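PDB 6H17: mutual gliding-motility protein MglA from Myxococcus xanthus DK 1622, which binds and hydrolyses GTP, acting as an intracellular switch that coordinates social and adventurous gliding and controls the direction and speed of movement. Local coordinates for residues V16-G21 / E118-N123; K25-Q30 / V169-V174; T78-V83 / A87-I92. All blocks are in the same frame, centred on the assembly; numbering follows the deposited sequence.

Interaction 1: residues V16-G21 / E118-N123; sequences VYYGPG and ENLRIN
Y18, the last residue of strand 10-18, carries the whole strand side of this contact, its ring reaching across to N119, L120 and N123 on helix 110-125. Before it, V16 and Y17 lie in the mixed sheet, between the parallel strands 71-78 and 98-104, with V16 and Y18 bonded through their backbones to strand 98-104 and Y17 to Y77 of strand 71-78. The Y18 ring lies under L120: CD1 of the leucine sits over the ring centre, 3.9 Å from the centroid and 8° off the normal, a CH-pi contact, and L120 CB approaches Y18 CE2 to 3.6 Å nearer the rim. L120 brings its branch over the ring because CG is anti to the backbone N (chi1 175°). The phenol oxygen is held twice. Y18 OH donates to N119 OD1 at 2.6 Å, from above the amide plane, and accepts from N123 ND2 at 3.0 Å in a bent bond (143°). The two amides are turned differently, that of N119 moderately from the ring plane and that of N123 nearly upright to it. Both asparagines also give an ND2 bond to D86, and N119 OD1 takes a second one from R89, which joins the phenol to a polar network. In the Ras-like P-loop fold this strand leads straight into the phosphate-binding loop, here G19 onward, and the tyrosine joins the strand end to helix 110-125 through its ring face and its hydroxyl. G19 turns the chain out of the strand. P20 then packs on A112, N113 and S116 of the same helix, and G21 O accepts from R109 while the residue touches the bound nucleotide.

Interaction 2: residues K25-Q30 / V169-V174; sequences KTTNLQ and VAPTGV. With MG (magnesium ion), chain B; GSP (5'-guanosine-diphosphate-monothiophosphate), chain C.
T27 and A170 meet beside the nucleotide, where the helix after the P-loop (Walker A motif) faces the guanine-binding loop of a Ras-like GTPase. Across the two segments there is van der Waals contact and no hydrogen bond. T27 CG2 lies 3.5 Å from A170 CB and as close to P171 N, while N28 ND2 comes near the same methyl, its polar bonds going to G24 O and Q139. Polar interactions run to the ligand. T27 grips O1A with its backbone N and with OG1, which stands anti to the carbonyl carbon (chi1 -61°), leaving CG2 for A170. K25 N and T26 N bond to O1B and O2B, and K25 NZ, on a chain bent at chi3 and chi4, joins O3G (2.7 Å) to O1B, bringing positive charge to the beta and gamma phosphates. On the base side, A170 N is hydrogen-bonded to N141 OD1 and makes a weak bond to O6, while P171 CD packs against GSP C5 at 3.3 Å. Metal coordination completes the site: magnesium has six ligands, namely O2G, O2B, three waters and T26 OG1 at 2.1 Å. One of these waters also donates to GSP O2A at 2.8 Å.

Interaction 3: residues T78-V83 / A87-I92; sequences TVPGQV and ASRKLI. With GSP (5'-guanosine-diphosphate-monothiophosphate), chain C; SO4 (sulfate ion), chain D.
R89 reaches back from helix 86-93 to the loop that precedes it and binds three of its carbonyls with one guanidinium. NH1 donates to P80 O at 3.0 Å and to Q82 O at 2.8 Å, and NH2 to V83 O at 2.9 Å in the straightest of the three bonds (165°). The acceptors lie close to the guanidinium plane, round its edge, but the group stands above the carbonyl planes of Q82 and V83 and only slightly tilted from that of P80. A bend at chi3 (-73°) turns the head of R89 into the loop. These bonds hold the carbonyls of a loop that corresponds to the start of switch II in small GTPases, where G81 N donates to O3G of the nucleotide at 2.8 Å.

The tight part joins the stem of R89 to an apolar patch. V79 crosses R89 at about a right angle: V79 CG2 lies 3.8 Å from R89 CG, while V79 CG1 meets I92 CG2. P80 CD meets I92 CD1 end-on, ring carbon against methyl, and P80 CG touches S88 CB at 3.5 Å. T78 O, buried here, has no polar partner in the model. The loose side is at exposed Q82 and V83, which meet the helix through their carbonyl oxygens while their CB atoms point away from it; V83 N bonds to a sulfate, probably from the crystallisation liquor, that R109 also holds.

V79 rests against V16 and Y18 of strand 10-18 and K25 of helix 25-35, whereas P80, S88 and I92 pack on L55 and F57 of strand 52-62.

From the N terminus, strand 10-18 runs into the P-loop and helix 25-35, so the first segments of interactions 1 and 2 are close neighbours in the chain. Interaction 1 closes a long loop from that strand to helix 110-125, and interaction 3 a very short one, wholly within it, between the end of strand 71-78 and helix 86-93. Interaction 2 spans most of the domain, reaching the loop before helix 176-193; it crosses interaction 1 and encloses interaction 3. R89 links interactions 1 and 3 through N119, K25 joins interaction 2 to G19, and interactions 2 and 3 share the nucleotide.

Interaction 1: residues V16-G21 / E118-N123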
loop_
_atom_site.group_PDB
_atom_site.type_symbol
_atom_site.label_atom_id
_atom_site.label_comp_id
_atom_site.label_asym_id
_atom_site.label_seq_id
_atom_site.Cartn_x
_atom_site.Cartn_y
_atom_site.Cartn_z
ATOM N N VAL A 16 1.030 -1.712 -3.671
ATOM C CA VAL A 16 1.890 -2.170 -2.580
ATOM C C VAL A 16 1.684 -1.270 -1.362
ATOM O O VAL A 16 1.823 -0.043 -1.455
ATOM C CB VAL A 16 3.374 -2.215 -2.995
ATOM C CG1 VAL A 16 4.245 -2.584 -1.796
ATOM C CG2 VAL A 16 3.559 -3.209 -4.129
ATOM N N TYR A 17 1.384 -1.894 -0.219
ATOM C CA TYR A 17 1.363 -1.248 1.090
ATOM C C TYR A 17 2.753 -1.369 1.698
ATOM O O TYR A 17 3.272 -2.486 1.879
ATOM C CB TYR A 17 0.298 -1.916 1.965
ATOM C CG TYR A 17 -1.118 -1.456 1.678
ATOM C CD1 TYR A 17 -1.826 -0.714 2.592
ATOM C CD2 TYR A 17 -1.749 -1.770 0.476
ATOM C CE1 TYR A 17 -3.114 -0.286 2.342
ATOM C CE2 TYR A 17 -3.036 -1.349 0.225
ATOM C CZ TYR A 17 -3.707 -0.601 1.156
ATOM O OH TYR A 17 -4.985 -0.182 0.853
ATOM N N TYR A 18 3.335 -0.227 2.028
ATOM C CA TYR A 18 4.709 -0.115 2.493
ATOM C C TYR A 18 4.706 0.566 3.848
ATOM O O TYR A 18 3.717 1.193 4.232
ATOM C CB TYR A 18 5.500 0.751 1.501
ATOM C CG TYR A 18 6.948 0.404 1.265
ATOM C CD1 TYR A 18 7.304 -0.541 0.332
ATOM C CD2 TYR A 18 7.953 1.065 1.936
ATOM C CE1 TYR A 18 8.612 -0.835 0.083
ATOM C CE2 TYR A 18 9.288 0.778 1.705
ATOM C CZ TYR A 18 9.607 -0.185 0.765
ATOM O OH TYR A 18 10.917 -0.494 0.452
ATOM N N GLY A 19 5.812 0.466 4.583
ATOM C CA GLY A 19 5.932 1.114 5.869
ATOM C C GLY A 19 6.740 0.273 6.829
ATOM O O GLY A 19 7.055 -0.879 6.552
ATOM N N PRO A 20 7.065 0.822 7.987
ATOM C CA PRO A 20 8.022 0.163 8.890
ATOM C C PRO A 20 7.417 -1.056 9.576
ATOM O O PRO A 20 6.227 -1.349 9.480
ATOM C CB PRO A 20 8.385 1.282 9.871
ATOM C CG PRO A 20 7.187 2.151 9.885
ATOM C CD PRO A 20 6.666 2.155 8.468
ATOM N N GLY A 21 8.264 -1.787 10.290
ATOM C CA GLY A 21 7.792 -2.964 10.993
ATOM C C GLY A 21 6.609 -2.668 11.870
ATOM O O GLY A 21 6.568 -1.639 12.551
ATOM N N GLU A 118 12.148 6.799 3.145
ATOM C CA GLU A 118 13.328 6.970 2.305
ATOM C C GLU A 118 13.669 5.675 1.571
ATOM O O GLU A 118 14.048 5.699 0.387
ATOM C CB GLU A 118 14.504 7.470 3.141
ATOM C CG GLU A 118 15.785 7.594 2.342
ATOM C CD GLU A 118 15.762 8.687 1.289
ATOM O OE1 GLU A 118 16.787 8.815 0.576
ATOM O OE2 GLU A 118 14.750 9.412 1.142
ATOM N N ASN A 119 13.541 4.536 2.252
ATOM C CA ASN A 119 13.762 3.244 1.622
ATOM C C ASN A 119 12.810 3.016 0.460
ATOM O O ASN A 119 13.215 2.460 -0.570
ATOM C CB ASN A 119 13.605 2.168 2.701
ATOM C CG ASN A 119 13.809 0.773 2.191
ATOM O OD1 ASN A 119 12.865 -0.023 2.173
ATOM N ND2 ASN A 119 15.034 0.442 1.814
ATOM N N LEU A 120 11.541 3.424 0.601
ATOM C CA LEU A 120 10.602 3.358 -0.516
ATOM C C LEU A 120 11.109 4.174 -1.699
ATOM O O LEU A 120 11.105 3.705 -2.843
ATOM C CB LEU A 120 9.231 3.878 -0.078
ATOM C CG LEU A 120 8.153 3.998 -1.161
ATOM C CD1 LEU A 120 7.858 2.667 -1.830
ATOM C CD2 LEU A 120 6.890 4.619 -0.548
ATOM N N ARG A 121 11.529 5.411 -1.439
ATOM C CA ARG A 121 12.007 6.266 -2.524
ATOM C C ARG A 121 13.210 5.646 -3.219
ATOM O O ARG A 121 13.279 5.620 -4.453
ATOM C CB ARG A 121 12.341 7.647 -1.960
ATOM C CG ARG A 121 12.744 8.664 -3.014
ATOM C CD ARG A 121 13.197 9.970 -2.377
ATOM N NE ARG A 121 14.546 9.865 -1.823
ATOM C CZ ARG A 121 15.657 9.930 -2.552
ATOM N NH1 ARG A 121 15.581 10.095 -3.863
ATOM N NH2 ARG A 121 16.844 9.827 -1.968
ATOM N N ILE A 122 14.165 5.128 -2.438
ATOM C CA ILE A 122 15.367 4.536 -3.002
ATOM C C ILE A 122 15.038 3.281 -3.787
ATOM O O ILE A 122 15.558 3.073 -4.888
ATOM C CB ILE A 122 16.380 4.256 -1.868
ATOM C CG1 ILE A 122 16.919 5.555 -1.273
ATOM C CG2 ILE A 122 17.491 3.330 -2.381
ATOM C CD1 ILE A 122 17.799 6.365 -2.204
ATOM N N ASN A 123 14.180 2.424 -3.245
ATOM C CA ASN A 123 13.866 1.178 -3.938
ATOM C C ASN A 123 13.126 1.451 -5.233
ATOM O O ASN A 123 13.351 0.756 -6.234
ATOM C CB ASN A 123 13.094 0.234 -3.022
ATOM C CG ASN A 123 14.008 -0.474 -2.046
ATOM O OD1 ASN A 123 15.233 -0.500 -2.216
ATOM N ND2 ASN A 123 13.435 -1.052 -1.020
#

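Interaction 2: residues K25-Q30 / V169-V174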
loop_
_atom_site.group_PDB
_atom_site.type_symbol
_atom_site.label_atom_id
_atom_site.label_comp_id
_atom_site.label_asym_id
_atom_site.label_seq_id
_atom_site.Cartn_x
_atom_site.Cartn_y
_atom_site.Cartn_z
ATOM N N LYS A 25 0.280 -2.655 7.960
ATOM C CA LYS A 25 0.027 -3.022 6.563
ATOM C C LYS A 25 -0.877 -4.247 6.454
ATOM O O LYS A 25 -1.918 -4.215 5.773
ATOM C CB LYS A 25 1.361 -3.291 5.857
ATOM C CG LYS A 25 2.305 -2.087 5.845
ATOM C CD LYS A 25 3.688 -2.381 5.270
ATOM C CE LYS A 25 4.495 -3.382 6.054
ATOM N NZ LYS A 25 4.958 -2.911 7.387
ATOM N N THR A 26 -0.492 -5.342 7.108
ATOM C CA THR A 26 -1.297 -6.556 7.090
ATOM C C THR A 26 -2.698 -6.273 7.615
ATOM O O THR A 26 -3.686 -6.752 7.051
ATOM C CB THR A 26 -0.593 -7.637 7.906
ATOM O OG1 THR A 26 0.639 -7.982 7.245
ATOM C CG2 THR A 26 -1.467 -8.895 8.053
ATOM N N THR A 27 -2.801 -5.471 8.685
ATOM C CA THR A 27 -4.104 -5.173 9.283
ATOM C C THR A 27 -5.007 -4.454 8.291
ATOM O O THR A 27 -6.213 -4.725 8.236
ATOM C CB THR A 27 -3.896 -4.309 10.524
ATOM O OG1 THR A 27 -3.103 -5.010 11.482
ATOM C CG2 THR A 27 -5.222 -3.975 11.206
ATOM N N ASN A 28 -4.448 -3.545 7.485
ATOM C CA ASN A 28 -5.240 -2.902 6.442
ATOM C C ASN A 28 -5.878 -3.946 5.529
ATOM O O ASN A 28 -7.080 -3.899 5.245
ATOM C CB ASN A 28 -4.375 -1.950 5.599
ATOM C CG ASN A 28 -4.407 -0.502 6.080
ATOM O OD1 ASN A 28 -5.195 0.296 5.577
ATOM N ND2 ASN A 28 -3.522 -0.148 6.989
ATOM N N LEU A 29 -5.068 -4.871 4.998
ATOM C CA LEU A 29 -5.611 -5.879 4.079
ATOM C C LEU A 29 -6.610 -6.806 4.763
ATOM O O LEU A 29 -7.580 -7.243 4.135
ATOM C CB LEU A 29 -4.495 -6.668 3.404
ATOM C CG LEU A 29 -3.985 -6.065 2.093
ATOM C CD1 LEU A 29 -3.349 -4.710 2.273
ATOM C CD2 LEU A 29 -3.035 -7.028 1.386
ATOM N N GLN A 30 -6.387 -7.131 6.036
ATOM C CA GLN A 30 -7.340 -7.976 6.760
ATOM C C GLN A 30 -8.693 -7.292 6.868
ATOM O O GLN A 30 -9.741 -7.926 6.679
ATOM C CB GLN A 30 -6.784 -8.327 8.147
ATOM C CG GLN A 30 -5.606 -9.277 8.073
ATOM C CD GLN A 30 -4.816 -9.489 9.366
ATOM O OE1 GLN A 30 -4.727 -8.622 10.247
ATOM N NE2 GLN A 30 -4.191 -10.663 9.455
ATOM N N VAL A 169 -7.273 3.968 11.804
ATOM C CA VAL A 169 -7.166 3.011 12.907
ATOM C C VAL A 169 -7.460 1.663 12.245
ATOM O O VAL A 169 -8.617 1.237 12.152
ATOM C CB VAL A 169 -8.133 3.295 14.057
ATOM C CG1 VAL A 169 -7.908 2.310 15.187
ATOM C CG2 VAL A 169 -7.975 4.706 14.556
ATOM N N ALA A 170 -6.426 1.021 11.719
ATOM C CA ALA A 170 -6.683 -0.084 10.799
ATOM C C ALA A 170 -7.515 -1.209 11.408
ATOM O O ALA A 170 -8.378 -1.754 10.689
ATOM C CB ALA A 170 -5.370 -0.596 10.197
ATOM N N PRO A 171 -7.331 -1.623 12.665
ATOM C CA PRO A 171 -8.108 -2.762 13.177
ATOM C C PRO A 171 -9.599 -2.511 13.201
ATOM O O PRO A 171 -10.378 -3.468 13.102
ATOM C CB PRO A 171 -7.544 -2.982 14.589
ATOM C CG PRO A 171 -6.149 -2.421 14.504
ATOM C CD PRO A 171 -6.271 -1.216 13.604
ATOM N N THR A 172 -10.026 -1.261 13.374
ATOM C CA THR A 172 -11.445 -0.929 13.417
ATOM C C THR A 172 -11.955 -0.377 12.094
ATOM O O THR A 172 -13.159 -0.109 11.966
ATOM C CB THR A 172 -11.735 0.072 14.527
ATOM O OG1 THR A 172 -11.035 1.284 14.213
ATOM C CG2 THR A 172 -11.301 -0.462 15.903
ATOM N N GLY A 173 -11.084 -0.214 11.116
ATOM C CA GLY A 173 -11.455 0.240 9.802
ATOM C C GLY A 173 -11.395 1.732 9.564
ATOM O O GLY A 173 -11.618 2.160 8.419
ATOM N N VAL A 174 -11.102 2.548 10.576
ATOM C CA VAL A 174 -11.072 3.995 10.351
ATOM C C VAL A 174 -10.077 4.284 9.236
ATOM O O VAL A 174 -8.909 3.879 9.313
ATOM C CB VAL A 174 -10.700 4.739 11.628
ATOM C CG1 VAL A 174 -10.600 6.240 11.328
ATOM C CG2 VAL A 174 -11.675 4.474 12.766
HETATM MG MG MG B . 2.624 -7.789 7.928
HETATM P PG GSP C . 5.261 -6.291 9.267
HETATM O O3B GSP C . 4.051 -5.463 10.036
HETATM S S1G GSP C . 6.479 -6.773 10.609
HETATM O O2G GSP C . 4.561 -7.459 8.541
HETATM O O3G GSP C . 5.829 -5.309 8.238
HETATM P PB GSP C . 2.647 -4.926 9.537
HETATM O O1B GSP C . 2.775 -3.536 9.036
HETATM O O2B GSP C . 2.010 -5.896 8.616
HETATM P PA GSP C . 0.479 -5.543 11.354
HETATM O O1A GSP C . -0.596 -5.105 10.477
HETATM O O2A GSP C . 0.685 -6.984 11.529
HETATM O O3A GSP C . 1.852 -4.856 10.937
HETATM O "O5'" GSP C . 0.229 -4.818 12.754
HETATM C "C5'" GSP C . 1.148 -4.984 13.822
HETATM C "C4'" GSP C . 0.442 -4.799 15.160
HETATM O "O4'" GSP C . -0.080 -3.458 15.247
HETATM C "C3'" GSP C . -0.733 -5.728 15.317
HETATM O "O3'" GSP C . -0.806 -6.176 16.661
HETATM C "C2'" GSP C . -1.964 -4.884 14.996
HETATM O "O2'" GSP C . -3.152 -5.288 15.611
HETATM C "C1'" GSP C . -1.475 -3.519 15.499
HETATM N N9 GSP C . -2.129 -2.378 14.872
HETATM C C8 GSP C . -2.249 -2.166 13.534
HETATM N N7 GSP C . -2.914 -1.013 13.315
HETATM C C5 GSP C . -3.218 -0.490 14.545
HETATM C C6 GSP C . -3.900 0.659 14.941
HETATM O O6 GSP C . -4.392 1.514 14.166
HETATM N N1 GSP C . -4.028 0.845 16.282
HETATM C C2 GSP C . -3.508 -0.022 17.209
HETATM N N2 GSP C . -3.665 0.245 18.494
HETATM N N3 GSP C . -2.849 -1.147 16.848
HETATM C C4 GSP C . -2.731 -1.345 15.522
HETATM O O HOH W 1 3.208 -6.993 6.042
HETATM O O HOH W 2 2.986 -9.680 7.252
HETATM O O HOH W 3 2.027 -8.597 9.746
#

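Interaction 3: residues T78-V83 / A87-I92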
loop_
_atom_site.group_PDB
_atom_site.type_symbol
_atom_site.label_atom_id
_atom_site.label_comp_id
_atom_site.label_asym_id
_atom_site.label_seq_id
_atom_site.Cartn_x
_atom_site.Cartn_y
_atom_site.Cartn_z
ATOM N N THR A 78 1.331 -6.530 0.707
ATOM C CA THR A 78 2.148 -5.872 1.723
ATOM C C THR A 78 3.585 -6.338 1.574
ATOM O O THR A 78 3.895 -7.214 0.761
ATOM C CB THR A 78 1.649 -6.166 3.138
ATOM O OG1 THR A 78 1.877 -7.545 3.454
ATOM C CG2 THR A 78 0.190 -5.819 3.292
ATOM N N VAL A 79 4.467 -5.721 2.357
ATOM C CA VAL A 79 5.873 -6.099 2.396
ATOM C C VAL A 79 6.255 -6.367 3.842
ATOM O O VAL A 79 5.558 -5.919 4.769
ATOM C CB VAL A 79 6.789 -4.995 1.818
ATOM C CG1 VAL A 79 6.357 -4.610 0.410
ATOM C CG2 VAL A 79 6.842 -3.778 2.722
ATOM N N PRO A 80 7.386 -7.034 4.077
ATOM C CA PRO A 80 7.931 -7.099 5.441
ATOM C C PRO A 80 8.670 -5.807 5.734
ATOM O O PRO A 80 9.648 -5.470 5.058
ATOM C CB PRO A 80 8.862 -8.314 5.405
ATOM C CG PRO A 80 9.103 -8.592 3.974
ATOM C CD PRO A 80 8.105 -7.905 3.130
ATOM N N GLY A 81 8.186 -5.057 6.709
ATOM C CA GLY A 81 8.695 -3.729 6.968
ATOM C C GLY A 81 9.900 -3.620 7.849
ATOM O O GLY A 81 10.541 -2.562 7.884
ATOM N N GLN A 82 10.258 -4.670 8.583
ATOM C CA GLN A 82 11.422 -4.573 9.454
ATOM C C GLN A 82 12.677 -4.336 8.617
ATOM O O GLN A 82 12.826 -4.886 7.522
ATOM C CB GLN A 82 11.560 -5.843 10.284
ATOM C CG GLN A 82 10.482 -6.036 11.346
ATOM C CD GLN A 82 10.578 -7.395 11.997
ATOM O OE1 GLN A 82 9.985 -8.364 11.526
ATOM N NE2 GLN A 82 11.340 -7.479 13.075
ATOM N N VAL A 83 13.598 -3.534 9.162
ATOM C CA VAL A 83 14.670 -2.943 8.355
ATOM C C VAL A 83 15.462 -3.985 7.574
ATOM O O VAL A 83 15.859 -3.741 6.432
ATOM C CB VAL A 83 15.591 -2.086 9.243
ATOM C CG1 VAL A 83 14.906 -0.818 9.660
ATOM C CG2 VAL A 83 16.052 -2.864 10.449
ATOM N N ALA A 87 15.640 -6.964 0.772
ATOM C CA ALA A 87 15.575 -7.781 -0.433
ATOM C C ALA A 87 14.136 -8.186 -0.750
ATOM O O ALA A 87 13.707 -8.159 -1.909
ATOM C CB ALA A 87 16.471 -9.015 -0.295
ATOM N N SER A 88 13.365 -8.547 0.283
ATOM C CA SER A 88 11.971 -8.916 0.073
ATOM C C SER A 88 11.163 -7.736 -0.431
ATOM O O SER A 88 10.334 -7.875 -1.341
ATOM C CB SER A 88 11.363 -9.401 1.389
ATOM O OG SER A 88 11.907 -10.633 1.793
ATOM N N ARG A 89 11.359 -6.567 0.178
ATOM C CA ARG A 89 10.632 -5.387 -0.254
ATOM C C ARG A 89 10.910 -5.090 -1.715
ATOM O O ARG A 89 10.001 -4.722 -2.467
ATOM C CB ARG A 89 11.007 -4.179 0.601
ATOM C CG ARG A 89 10.578 -4.316 2.051
ATOM C CD ARG A 89 10.730 -3.026 2.822
ATOM N NE ARG A 89 12.096 -2.645 3.133
ATOM C CZ ARG A 89 12.772 -3.093 4.173
ATOM N NH1 ARG A 89 12.231 -4.020 4.955
ATOM N NH2 ARG A 89 13.995 -2.648 4.429
ATOM N N LYS A 90 12.166 -5.242 -2.138
ATOM C CA LYS A 90 12.517 -4.959 -3.523
ATOM C C LYS A 90 11.847 -5.932 -4.482
ATOM O O LYS A 90 11.404 -5.534 -5.564
ATOM C CB LYS A 90 14.041 -4.959 -3.668
ATOM C CG LYS A 90 14.648 -3.762 -2.953
ATOM C CD LYS A 90 16.112 -3.921 -2.627
ATOM C CE LYS A 90 16.935 -3.904 -3.874
ATOM N NZ LYS A 90 16.807 -2.593 -4.585
ATOM N N LEU A 91 11.762 -7.213 -4.122
ATOM C CA LEU A 91 11.064 -8.163 -4.978
ATOM C C LEU A 91 9.605 -7.760 -5.150
ATOM O O LEU A 91 9.072 -7.746 -6.270
ATOM C CB LEU A 91 11.166 -9.567 -4.388
ATOM C CG LEU A 91 12.548 -10.217 -4.368
ATOM C CD1 LEU A 91 12.477 -11.621 -3.774
ATOM C CD2 LEU A 91 13.154 -10.258 -5.759
ATOM N N ILE A 92 8.945 -7.406 -4.049
ATOM C CA ILE A 92 7.511 -7.138 -4.077
ATOM C C ILE A 92 7.202 -5.859 -4.845
ATOM O O ILE A 92 6.140 -5.743 -5.471
ATOM C CB ILE A 92 6.956 -7.131 -2.634
ATOM C CG1 ILE A 92 7.128 -8.522 -2.005
ATOM C CG2 ILE A 92 5.494 -6.669 -2.614
ATOM C CD1 ILE A 92 7.075 -8.530 -0.496
HETATM P PG GSP C . 5.261 -6.291 9.267
HETATM O O3B GSP C . 4.051 -5.463 10.036
HETATM S S1G GSP C . 6.479 -6.773 10.609
HETATM O O2G GSP C . 4.561 -7.459 8.541
HETATM O O3G GSP C . 5.829 -5.309 8.238
HETATM P PB GSP C . 2.647 -4.926 9.537
HETATM O O1B GSP C . 2.775 -3.536 9.036
HETATM O O2B GSP C . 2.010 -5.896 8.616
HETATM P PA GSP C . 0.479 -5.543 11.354
HETATM O O1A GSP C . -0.596 -5.105 10.477
HETATM O O2A GSP C . 0.685 -6.984 11.529
HETATM O O3A GSP C . 1.852 -4.856 10.937
HETATM O "O5'" GSP C . 0.229 -4.818 12.754
HETATM C "C5'" GSP C . 1.148 -4.984 13.822
HETATM C "C4'" GSP C . 0.442 -4.799 15.160
HETATM O "O4'" GSP C . -0.080 -3.458 15.247
HETATM C "C3'" GSP C . -0.733 -5.728 15.317
HETATM O "O3'" GSP C . -0.806 -6.176 16.661
HETATM C "C2'" GSP C . -1.964 -4.884 14.996
HETATM O "O2'" GSP C . -3.152 -5.288 15.611
HETATM C "C1'" GSP C . -1.475 -3.519 15.499
HETATM N N9 GSP C . -2.129 -2.378 14.872
HETATM C C8 GSP C . -2.249 -2.166 13.534
HETATM N N7 GSP C . -2.914 -1.013 13.315
HETATM C C5 GSP C . -3.218 -0.490 14.545
HETATM C C6 GSP C . -3.900 0.659 14.941
HETATM O O6 GSP C . -4.392 1.514 14.166
HETATM N N1 GSP C . -4.028 0.845 16.282
HETATM C C2 GSP C . -3.508 -0.022 17.209
HETATM N N2 GSP C . -3.665 0.245 18.494
HETATM N N3 GSP C . -2.849 -1.147 16.848
HETATM C C4 GSP C . -2.731 -1.345 15.522
HETATM S S SO4 D . 12.058 -2.414 12.867
HETATM O O1 SO4 D . 10.656 -2.441 12.451
HETATM O O2 SO4 D . 12.905 -2.249 11.680
HETATM O O3 SO4 D . 12.328 -1.300 13.771
HETATM O O4 SO4 D . 12.362 -3.698 13.498
#